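Long-range contacts in UDP-N-Acetylglucosamine 2-Epimerase (Thermus thermophilus, PDB 1V4V), which probably interconverts UDP-N-acetylglucosamine and UDP-N-acetylmannosamine by inverting the configuration at C2 of the sugar: residues A[4-12]-A[87-98]; A[23-34]-A[354-365]. One frame throughout, in Å; residues are numbered along the deposited sequence.

Overall arrangement
The chain enters through strand 6-12, passes into helix 15-29 and returns as strand 34-40. Contact 1 closes the first large loop: after helix 72-89 the chain comes back to lay strand 94-98 beside strand 6-12, in the seven-stranded parallel sheet of the N-terminal domain. Contact 2 closes a far longer loop, in which the chain builds the six-stranded sheet of the second domain before helix 353-364 returns to pack on helix 15-29. The two closures cross, since segment 23-34 lies inside the loop of contact 1 and segment 354-365 beyond it. They also touch, L96 CD1 packing on V24 CG1, so sheet, first helix and C-terminal helix form one layered body.

Contact 1 (A[4-12]-A[87-98]); sequences GMKRVVLAF and LKEMGADYVLVH
V9 turns its two methyl branches onto different parts of the segment 87-98, and here the packing is tight. CG2 presses against A92 CB at 3.5 Å, closer than usual for two carbons, a spot that suits alanine's single methyl. CG1, set anti to the backbone N (chi1 179°), instead reaches L87 CD2 at 3.8 Å and the terminal methyl of selenomethionine M90, whose flexible chain crosses it at about a right angle. On the sheet face shared by V8, L10 and L96, V8 CG1 meets L96 CD1 at 4.0 Å. Between these layers run the parallel ladder bonds: V9 N to Y94 O, L96 N to V9 O (2.9 Å) and A11 N to L96 O. Farther on, one water accepts a bond from H98 N and donates one to A11 O, bridging the strands as they diverge.

The N-terminal end, with R7, G91 and D93 partly exposed, is more open to solvent and more polar. D93 OD1 takes R7 N through its anti lone pair at 3.0 Å, while D93 N bonds R7 O at 2.8 Å, so D93 holds both the N-H and the C=O of R7. R7's aliphatic chain lies along the carbonyls of M90 and G91; G91, with positive phi, ends the helix in a Schellman motif. This helix-to-strand return, with parallel strands 6-12 and 94-98 side by side, is typical of a Rossmann-like alpha/beta domain of the GT-B fold.

Contact 2 (A[23-34]-A[354-365]); sequences PVYLALRGIPGL and GLMVARGVAWRL
Helices 23-29 and 354-364 cross at -54°, their axes approaching to 7.8 Å, and beyond the first helix a type II turn from I31 to L34 carries the chain on alongside the second. Such closeness depends on small residues. G354, with no side chain, lets its CA come within 4.1 Å of P23 O, and A27 CB rests 3.5 Å from G354 O and 3.6 Å from A358 CB. A358 is the hub: L28 CD2 lies 3.7 Å from its CB, and I31 CD1, at the end of an extended chain (chi2 -177°), packs against its CB and carbonyl. V24 and V357 cross at about a right angle, CG1 to CG1 at 3.7 Å.

Toward the end of the second helix, A362 CB receives I31 CG2 and L34 CD1, and L34 CD2 meets L365 CD1 at a tight 3.3 Å. V24, L28 and V361 also touch L96 of strand 94-98, setting the interface over the sheet.

No hydrogen bond links the two segments. Cohesion between them therefore rests on burial of aliphatic groups and close shape matching, which joins the C-terminal helix to the N-terminal domain.

Contact 1 (A[4-12]-A[87-98])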
loop_
_atom_site.group_PDB
_atom_site.type_symbol
_atom_site.label_atom_id
_atom_site.label_comp_id
_atom_site.label_asym_id
_atom_site.label_seq_id
_atom_site.Cartn_x
_atom_site.Cartn_y
_atom_site.Cartn_z
ATOM N N GLY A 4 21.047 -17.417 15.146
ATOM C CA GLY A 4 21.525 -16.055 14.785
ATOM C C GLY A 4 20.968 -15.001 15.720
ATOM O O GLY A 4 20.021 -15.266 16.461
HETATM N N MSE A 5 21.548 -13.803 15.687
HETATM C CA MSE A 5 21.100 -12.720 16.555
HETATM C C MSE A 5 19.867 -12.014 15.990
HETATM O O MSE A 5 18.987 -11.597 16.742
HETATM C CB MSE A 5 22.226 -11.698 16.774
HETATM C CG MSE A 5 22.342 -10.617 15.700
HETATM SE SE MSE A 5 23.227 -11.147 14.059
HETATM C CE MSE A 5 24.693 -9.894 14.104
ATOM N N LYS A 6 19.807 -11.885 14.667
ATOM C CA LYS A 6 18.673 -11.230 14.019
ATOM C C LYS A 6 17.523 -12.219 13.859
ATOM O O LYS A 6 17.744 -13.412 13.640
ATOM C CB LYS A 6 19.072 -10.695 12.641
ATOM C CG LYS A 6 20.203 -9.672 12.634
ATOM C CD LYS A 6 19.853 -8.430 13.439
ATOM C CE LYS A 6 20.776 -7.267 13.088
ATOM N NZ LYS A 6 22.217 -7.632 13.180
ATOM N N ARG A 7 16.295 -11.724 13.966
ATOM C CA ARG A 7 15.131 -12.585 13.823
ATOM C C ARG A 7 14.293 -12.165 12.617
ATOM O O ARG A 7 13.972 -10.987 12.446
ATOM C CB ARG A 7 14.294 -12.550 15.103
ATOM C CG ARG A 7 15.103 -12.845 16.369
ATOM C CD ARG A 7 14.203 -13.094 17.571
ATOM N NE ARG A 7 14.916 -12.994 18.845
ATOM C CZ ARG A 7 15.998 -13.699 19.170
ATOM N NH1 ARG A 7 16.518 -14.570 18.317
ATOM N NH2 ARG A 7 16.565 -13.530 20.357
ATOM N N VAL A 8 13.954 -13.138 11.776
ATOM C CA VAL A 8 13.164 -12.882 10.575
ATOM C C VAL A 8 11.868 -13.668 10.662
ATOM O O VAL A 8 11.871 -14.897 10.632
ATOM C CB VAL A 8 13.932 -13.312 9.306
ATOM C CG1 VAL A 8 13.107 -13.010 8.059
ATOM C CG2 VAL A 8 15.260 -12.591 9.248
ATOM N N VAL A 9 10.756 -12.954 10.772
ATOM C CA VAL A 9 9.463 -13.604 10.884
ATOM C C VAL A 9 8.768 -13.746 9.537
ATOM O O VAL A 9 8.600 -12.766 8.809
ATOM C CB VAL A 9 8.531 -12.821 11.851
ATOM C CG1 VAL A 9 7.162 -13.501 11.941
ATOM C CG2 VAL A 9 9.167 -12.742 13.243
ATOM N N LEU A 10 8.397 -14.975 9.202
ATOM C CA LEU A 10 7.664 -15.236 7.970
ATOM C C LEU A 10 6.217 -15.378 8.412
ATOM O O LEU A 10 5.890 -16.257 9.206
ATOM C CB LEU A 10 8.133 -16.534 7.303
ATOM C CG LEU A 10 9.544 -16.534 6.724
ATOM C CD1 LEU A 10 10.566 -16.623 7.852
ATOM C CD2 LEU A 10 9.700 -17.724 5.784
ATOM N N ALA A 11 5.355 -14.501 7.909
ATOM C CA ALA A 11 3.950 -14.524 8.276
ATOM C C ALA A 11 3.071 -14.902 7.089
ATOM O O ALA A 11 3.103 -14.240 6.058
ATOM C CB ALA A 11 3.545 -13.157 8.808
ATOM N N PHE A 12 2.299 -15.970 7.245
ATOM C CA PHE A 12 1.402 -16.446 6.194
ATOM C C PHE A 12 0.280 -17.268 6.817
ATOM O O PHE A 12 0.386 -17.695 7.970
ATOM C CB PHE A 12 2.189 -17.265 5.170
ATOM C CG PHE A 12 3.034 -18.347 5.778
ATOM C CD1 PHE A 12 2.476 -19.573 6.124
ATOM C CD2 PHE A 12 4.389 -18.131 6.020
ATOM C CE1 PHE A 12 3.256 -20.574 6.704
ATOM C CE2 PHE A 12 5.179 -19.127 6.602
ATOM C CZ PHE A 12 4.613 -20.349 6.944
ATOM N N LEU A 87 4.461 -9.448 16.383
ATOM C CA LEU A 87 5.753 -9.172 15.771
ATOM C C LEU A 87 6.717 -8.515 16.753
ATOM O O LEU A 87 7.921 -8.770 16.720
ATOM C CB LEU A 87 5.580 -8.284 14.533
ATOM C CG LEU A 87 4.758 -8.937 13.412
ATOM C CD1 LEU A 87 4.573 -7.949 12.269
ATOM C CD2 LEU A 87 5.469 -10.208 12.921
ATOM N N LYS A 88 6.176 -7.681 17.631
ATOM C CA LYS A 88 6.984 -6.986 18.622
ATOM C C LYS A 88 7.446 -7.964 19.704
ATOM O O LYS A 88 8.615 -7.960 20.099
ATOM C CB LYS A 88 6.167 -5.851 19.243
ATOM C CG LYS A 88 6.976 -4.854 20.056
ATOM C CD LYS A 88 6.072 -3.773 20.633
ATOM C CE LYS A 88 6.859 -2.766 21.458
ATOM N NZ LYS A 88 5.964 -1.754 22.096
ATOM N N GLU A 89 6.529 -8.805 20.171
ATOM C CA GLU A 89 6.843 -9.785 21.209
ATOM C C GLU A 89 7.792 -10.875 20.714
ATOM O O GLU A 89 8.541 -11.458 21.498
ATOM C CB GLU A 89 5.555 -10.409 21.754
ATOM C CG GLU A 89 4.673 -9.423 22.513
ATOM C CD GLU A 89 3.414 -10.059 23.079
ATOM O OE1 GLU A 89 2.639 -9.346 23.749
ATOM O OE2 GLU A 89 3.198 -11.268 22.860
HETATM N N MSE A 90 7.756 -11.153 19.413
HETATM C CA MSE A 90 8.637 -12.160 18.826
HETATM C C MSE A 90 10.016 -11.555 18.564
HETATM O O MSE A 90 10.951 -12.269 18.192
HETATM C CB MSE A 90 8.053 -12.690 17.510
HETATM C CG MSE A 90 6.790 -13.515 17.671
HETATM SE SE MSE A 90 5.896 -13.829 15.961
HETATM C CE MSE A 90 6.737 -15.521 15.500
ATOM N N GLY A 91 10.127 -10.240 18.747
ATOM C CA GLY A 91 11.391 -9.546 18.541
ATOM C C GLY A 91 11.868 -9.486 17.100
ATOM O O GLY A 91 13.071 -9.469 16.827
ATOM N N ALA A 92 10.923 -9.425 16.167
ATOM C CA ALA A 92 11.252 -9.392 14.748
ATOM C C ALA A 92 12.121 -8.222 14.307
ATOM O O ALA A 92 11.848 -7.067 14.637
ATOM C CB ALA A 92 9.955 -9.413 13.913
ATOM N N ASP A 93 13.166 -8.534 13.544
ATOM C CA ASP A 93 14.066 -7.525 13.002
ATOM C C ASP A 93 13.736 -7.332 11.527
ATOM O O ASP A 93 14.175 -6.369 10.890
ATOM C CB ASP A 93 15.527 -7.960 13.145
ATOM C CG ASP A 93 15.998 -7.949 14.585
ATOM O OD1 ASP A 93 16.104 -9.035 15.195
ATOM O OD2 ASP A 93 16.250 -6.843 15.106
ATOM N N TYR A 94 12.951 -8.262 10.992
ATOM C CA TYR A 94 12.544 -8.208 9.596
ATOM C C TYR A 94 11.312 -9.091 9.445
ATOM O O TYR A 94 11.174 -10.101 10.132
ATOM C CB TYR A 94 13.674 -8.715 8.689
ATOM C CG TYR A 94 13.673 -8.097 7.309
ATOM C CD1 TYR A 94 12.825 -8.567 6.304
ATOM C CD2 TYR A 94 14.486 -7.002 7.022
ATOM C CE1 TYR A 94 12.789 -7.952 5.051
ATOM C CE2 TYR A 94 14.457 -6.388 5.783
ATOM C CZ TYR A 94 13.607 -6.864 4.803
ATOM O OH TYR A 94 13.582 -6.229 3.588
ATOM N N VAL A 95 10.411 -8.693 8.555
ATOM C CA VAL A 95 9.196 -9.457 8.321
ATOM C C VAL A 95 9.041 -9.769 6.840
ATOM O O VAL A 95 9.243 -8.909 5.990
ATOM C CB VAL A 95 7.946 -8.681 8.784
ATOM C CG1 VAL A 95 6.692 -9.527 8.541
ATOM C CG2 VAL A 95 8.062 -8.337 10.260
ATOM N N LEU A 96 8.688 -11.011 6.538
ATOM C CA LEU A 96 8.479 -11.417 5.158
ATOM C C LEU A 96 7.025 -11.827 4.986
ATOM O O LEU A 96 6.483 -12.572 5.796
ATOM C CB LEU A 96 9.390 -12.598 4.791
ATOM C CG LEU A 96 10.902 -12.350 4.725
ATOM C CD1 LEU A 96 11.618 -13.646 4.364
ATOM C CD2 LEU A 96 11.212 -11.279 3.695
ATOM N N VAL A 97 6.382 -11.301 3.950
ATOM C CA VAL A 97 5.005 -11.671 3.671
ATOM C C VAL A 97 4.954 -12.125 2.227
ATOM O O VAL A 97 5.881 -11.880 1.452
ATOM C CB VAL A 97 4.002 -10.499 3.907
ATOM C CG1 VAL A 97 3.940 -10.159 5.401
ATOM C CG2 VAL A 97 4.400 -9.279 3.099
ATOM N N HIS A 98 3.868 -12.798 1.875
ATOM C CA HIS A 98 3.696 -13.324 0.535
ATOM C C HIS A 98 2.233 -13.230 0.143
ATOM O O HIS A 98 1.344 -13.403 0.974
ATOM C CB HIS A 98 4.115 -14.797 0.502
ATOM C CG HIS A 98 3.900 -15.460 -0.825
ATOM N ND1 HIS A 98 4.903 -15.595 -1.760
ATOM C CD2 HIS A 98 2.787 -15.985 -1.389
ATOM C CE1 HIS A 98 4.416 -16.174 -2.844
ATOM N NE2 HIS A 98 3.135 -16.420 -2.645
HETATM O O HOH W 1 2.067 -13.587 3.811
#

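Contact 2 (A[23-34]-A[354-365])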
loop_
_atom_site.group_PDB
_atom_site.type_symbol
_atom_site.label_atom_id
_atom_site.label_comp_id
_atom_site.label_asym_id
_atom_site.label_seq_id
_atom_site.Cartn_x
_atom_site.Cartn_y
_atom_site.Cartn_z
ATOM N N PRO A 23 10.846 -22.796 1.285
ATOM C CA PRO A 23 12.208 -22.700 0.748
ATOM C C PRO A 23 12.972 -21.508 1.324
ATOM O O PRO A 23 14.190 -21.566 1.516
ATOM C CB PRO A 23 11.982 -22.556 -0.755
ATOM C CG PRO A 23 10.695 -23.291 -0.978
ATOM C CD PRO A 23 9.855 -22.851 0.195
ATOM N N VAL A 24 12.250 -20.419 1.579
ATOM C CA VAL A 24 12.850 -19.212 2.140
ATOM C C VAL A 24 13.241 -19.471 3.592
ATOM O O VAL A 24 14.347 -19.147 4.015
ATOM C CB VAL A 24 11.856 -18.028 2.083
ATOM C CG1 VAL A 24 12.481 -16.785 2.725
ATOM C CG2 VAL A 24 11.466 -17.750 0.636
ATOM N N TYR A 25 12.325 -20.059 4.350
ATOM C CA TYR A 25 12.574 -20.376 5.754
ATOM C C TYR A 25 13.843 -21.211 5.928
ATOM O O TYR A 25 14.702 -20.902 6.758
ATOM C CB TYR A 25 11.398 -21.159 6.331
ATOM C CG TYR A 25 11.581 -21.583 7.770
ATOM C CD1 TYR A 25 11.173 -20.758 8.817
ATOM C CD2 TYR A 25 12.168 -22.813 8.089
ATOM C CE1 TYR A 25 11.336 -21.144 10.141
ATOM C CE2 TYR A 25 12.339 -23.205 9.413
ATOM C CZ TYR A 25 11.918 -22.366 10.434
ATOM O OH TYR A 25 12.055 -22.754 11.748
ATOM N N LEU A 26 13.949 -22.277 5.144
ATOM C CA LEU A 26 15.099 -23.169 5.239
ATOM C C LEU A 26 16.395 -22.496 4.806
ATOM O O LEU A 26 17.448 -22.743 5.388
ATOM C CB LEU A 26 14.839 -24.439 4.421
ATOM C CG LEU A 26 13.652 -25.259 4.944
ATOM C CD1 LEU A 26 13.304 -26.371 3.963
ATOM C CD2 LEU A 26 13.990 -25.836 6.320
ATOM N N ALA A 27 16.320 -21.634 3.798
ATOM C CA ALA A 27 17.505 -20.926 3.325
ATOM C C ALA A 27 17.992 -19.929 4.379
ATOM O O ALA A 27 19.193 -19.704 4.530
ATOM C CB ALA A 27 17.198 -20.200 2.016
ATOM N N LEU A 28 17.052 -19.330 5.105
ATOM C CA LEU A 28 17.382 -18.365 6.150
ATOM C C LEU A 28 18.038 -19.065 7.338
ATOM O O LEU A 28 18.938 -18.518 7.978
ATOM C CB LEU A 28 16.114 -17.647 6.625
ATOM C CG LEU A 28 15.528 -16.566 5.712
ATOM C CD1 LEU A 28 14.111 -16.238 6.156
ATOM C CD2 LEU A 28 16.407 -15.321 5.758
ATOM N N ARG A 29 17.580 -20.276 7.628
ATOM C CA ARG A 29 18.120 -21.045 8.740
ATOM C C ARG A 29 19.594 -21.360 8.503
ATOM O O ARG A 29 20.342 -21.622 9.445
ATOM C CB ARG A 29 17.325 -22.344 8.912
ATOM C CG ARG A 29 17.560 -23.046 10.237
ATOM C CD ARG A 29 16.620 -24.229 10.407
ATOM N NE ARG A 29 16.861 -25.265 9.407
ATOM C CZ ARG A 29 16.134 -26.370 9.283
ATOM N NH1 ARG A 29 15.112 -26.587 10.100
ATOM N NH2 ARG A 29 16.432 -27.260 8.346
ATOM N N GLY A 30 20.008 -21.316 7.241
ATOM C CA GLY A 30 21.388 -21.613 6.903
ATOM C C GLY A 30 22.302 -20.407 6.862
ATOM O O GLY A 30 23.475 -20.528 6.512
ATOM N N ILE A 31 21.778 -19.240 7.222
ATOM C CA ILE A 31 22.585 -18.028 7.215
ATOM C C ILE A 31 22.978 -17.613 8.630
ATOM O O ILE A 31 22.122 -17.343 9.474
ATOM C CB ILE A 31 21.840 -16.859 6.534
ATOM C CG1 ILE A 31 21.564 -17.210 5.069
ATOM C CG2 ILE A 31 22.671 -15.583 6.626
ATOM C CD1 ILE A 31 20.889 -16.107 4.288
ATOM N N PRO A 32 24.290 -17.568 8.910
ATOM C CA PRO A 32 24.800 -17.186 10.230
ATOM C C PRO A 32 24.368 -15.785 10.647
ATOM O O PRO A 32 24.475 -14.835 9.871
ATOM C CB PRO A 32 26.313 -17.294 10.055
ATOM C CG PRO A 32 26.451 -18.391 9.045
ATOM C CD PRO A 32 25.390 -18.017 8.039
ATOM N N GLY A 33 23.882 -15.665 11.878
ATOM C CA GLY A 33 23.446 -14.375 12.376
ATOM C C GLY A 33 21.954 -14.157 12.209
ATOM O O GLY A 33 21.416 -13.156 12.674
ATOM N N LEU A 34 21.286 -15.095 11.544
ATOM C CA LEU A 34 19.847 -14.997 11.319
ATOM C C LEU A 34 19.101 -16.205 11.859
ATOM O O LEU A 34 19.614 -17.324 11.853
ATOM C CB LEU A 34 19.537 -14.872 9.820
ATOM C CG LEU A 34 19.953 -13.599 9.088
ATOM C CD1 LEU A 34 19.583 -13.703 7.617
ATOM C CD2 LEU A 34 19.268 -12.408 9.731
ATOM N N GLY A 354 14.652 -19.184 -3.172
ATOM C CA GLY A 354 14.588 -19.081 -1.727
ATOM C C GLY A 354 15.896 -18.593 -1.145
ATOM O O GLY A 354 15.913 -17.782 -0.220
ATOM N N LEU A 355 17.001 -19.090 -1.689
ATOM C CA LEU A 355 18.316 -18.685 -1.215
ATOM C C LEU A 355 18.553 -17.212 -1.516
ATOM O O LEU A 355 19.151 -16.499 -0.712
ATOM C CB LEU A 355 19.407 -19.534 -1.875
ATOM C CG LEU A 355 20.848 -19.246 -1.442
ATOM C CD1 LEU A 355 20.978 -19.409 0.067
ATOM C CD2 LEU A 355 21.793 -20.195 -2.166
HETATM N N MSE A 356 18.087 -16.756 -2.676
HETATM C CA MSE A 356 18.252 -15.356 -3.048
HETATM C C MSE A 356 17.427 -14.443 -2.148
HETATM O O MSE A 356 17.887 -13.365 -1.766
HETATM C CB MSE A 356 17.871 -15.132 -4.511
HETATM C CG MSE A 356 18.960 -15.541 -5.493
HETATM SE SE MSE A 356 18.510 -15.070 -7.301
HETATM C CE MSE A 356 18.074 -13.208 -6.959
ATOM N N VAL A 357 16.209 -14.866 -1.814
ATOM C CA VAL A 357 15.362 -14.075 -0.929
ATOM C C VAL A 357 16.069 -13.978 0.418
ATOM O O VAL A 357 16.195 -12.890 0.990
ATOM C CB VAL A 357 13.973 -14.732 -0.729
ATOM C CG1 VAL A 357 13.198 -14.019 0.384
ATOM C CG2 VAL A 357 13.185 -14.676 -2.028
ATOM N N ALA A 358 16.549 -15.119 0.911
ATOM C CA ALA A 358 17.249 -15.176 2.192
ATOM C C ALA A 358 18.476 -14.272 2.201
ATOM O O ALA A 358 18.725 -13.556 3.173
ATOM C CB ALA A 358 17.659 -16.619 2.501
ATOM N N ARG A 359 19.244 -14.306 1.117
ATOM C CA ARG A 359 20.440 -13.481 1.017
ATOM C C ARG A 359 20.064 -12.011 0.878
ATOM O O ARG A 359 20.811 -11.131 1.301
ATOM C CB ARG A 359 21.295 -13.930 -0.170
ATOM C CG ARG A 359 22.006 -15.256 0.081
ATOM C CD ARG A 359 22.735 -15.763 -1.150
ATOM N NE ARG A 359 23.532 -16.952 -0.849
ATOM C CZ ARG A 359 24.156 -17.688 -1.764
ATOM N NH1 ARG A 359 24.076 -17.363 -3.048
ATOM N NH2 ARG A 359 24.868 -18.746 -1.395
ATOM N N GLY A 360 18.908 -11.749 0.277
ATOM C CA GLY A 360 18.457 -10.378 0.129
ATOM C C GLY A 360 18.173 -9.787 1.499
ATOM O O GLY A 360 18.503 -8.630 1.764
ATOM N N VAL A 361 17.563 -10.586 2.370
ATOM C CA VAL A 361 17.241 -10.160 3.728
ATOM C C VAL A 361 18.526 -9.952 4.536
ATOM O O VAL A 361 18.685 -8.943 5.227
ATOM C CB VAL A 361 16.348 -11.216 4.433
ATOM C CG1 VAL A 361 16.157 -10.858 5.894
ATOM C CG2 VAL A 361 14.988 -11.295 3.730
ATOM N N ALA A 362 19.441 -10.912 4.439
ATOM C CA ALA A 362 20.715 -10.831 5.146
ATOM C C ALA A 362 21.427 -9.534 4.766
ATOM O O ALA A 362 22.020 -8.864 5.614
ATOM C CB ALA A 362 21.584 -12.032 4.792
ATOM N N TRP A 363 21.358 -9.187 3.487
ATOM C CA TRP A 363 21.978 -7.972 2.975
ATOM C C TRP A 363 21.356 -6.729 3.610
ATOM O O TRP A 363 22.067 -5.801 3.998
ATOM C CB TRP A 363 21.828 -7.919 1.454
ATOM C CG TRP A 363 22.153 -6.589 0.853
ATOM C CD1 TRP A 363 23.334 -5.909 0.951
ATOM C CD2 TRP A 363 21.288 -5.780 0.049
ATOM N NE1 TRP A 363 23.257 -4.727 0.256
ATOM C CE2 TRP A 363 22.012 -4.622 -0.309
ATOM C CE3 TRP A 363 19.969 -5.923 -0.405
ATOM C CZ2 TRP A 363 21.463 -3.609 -1.102
ATOM C CZ3 TRP A 363 19.422 -4.915 -1.194
ATOM C CH2 TRP A 363 20.172 -3.772 -1.535
ATOM N N ARG A 364 20.029 -6.712 3.711
ATOM C CA ARG A 364 19.331 -5.584 4.315
ATOM C C ARG A 364 19.689 -5.456 5.787
ATOM O O ARG A 364 19.725 -4.349 6.330
ATOM C CB ARG A 364 17.813 -5.747 4.181
ATOM C CG ARG A 364 17.266 -5.421 2.804
ATOM C CD ARG A 364 17.730 -4.041 2.369
ATOM N NE ARG A 364 16.749 -3.366 1.532
ATOM C CZ ARG A 364 17.004 -2.270 0.827
ATOM N NH1 ARG A 364 18.213 -1.728 0.860
ATOM N NH2 ARG A 364 16.047 -1.713 0.097
ATOM N N LEU A 365 19.945 -6.592 6.427
ATOM C CA LEU A 365 20.297 -6.614 7.840
ATOM C C LEU A 365 21.805 -6.474 8.051
ATOM O O LEU A 365 22.296 -6.609 9.173
ATOM C CB LEU A 365 19.799 -7.911 8.485
ATOM C CG LEU A 365 18.278 -8.099 8.539
ATOM C CD1 LEU A 365 17.950 -9.488 9.052
ATOM C CD2 LEU A 365 17.658 -7.039 9.440
#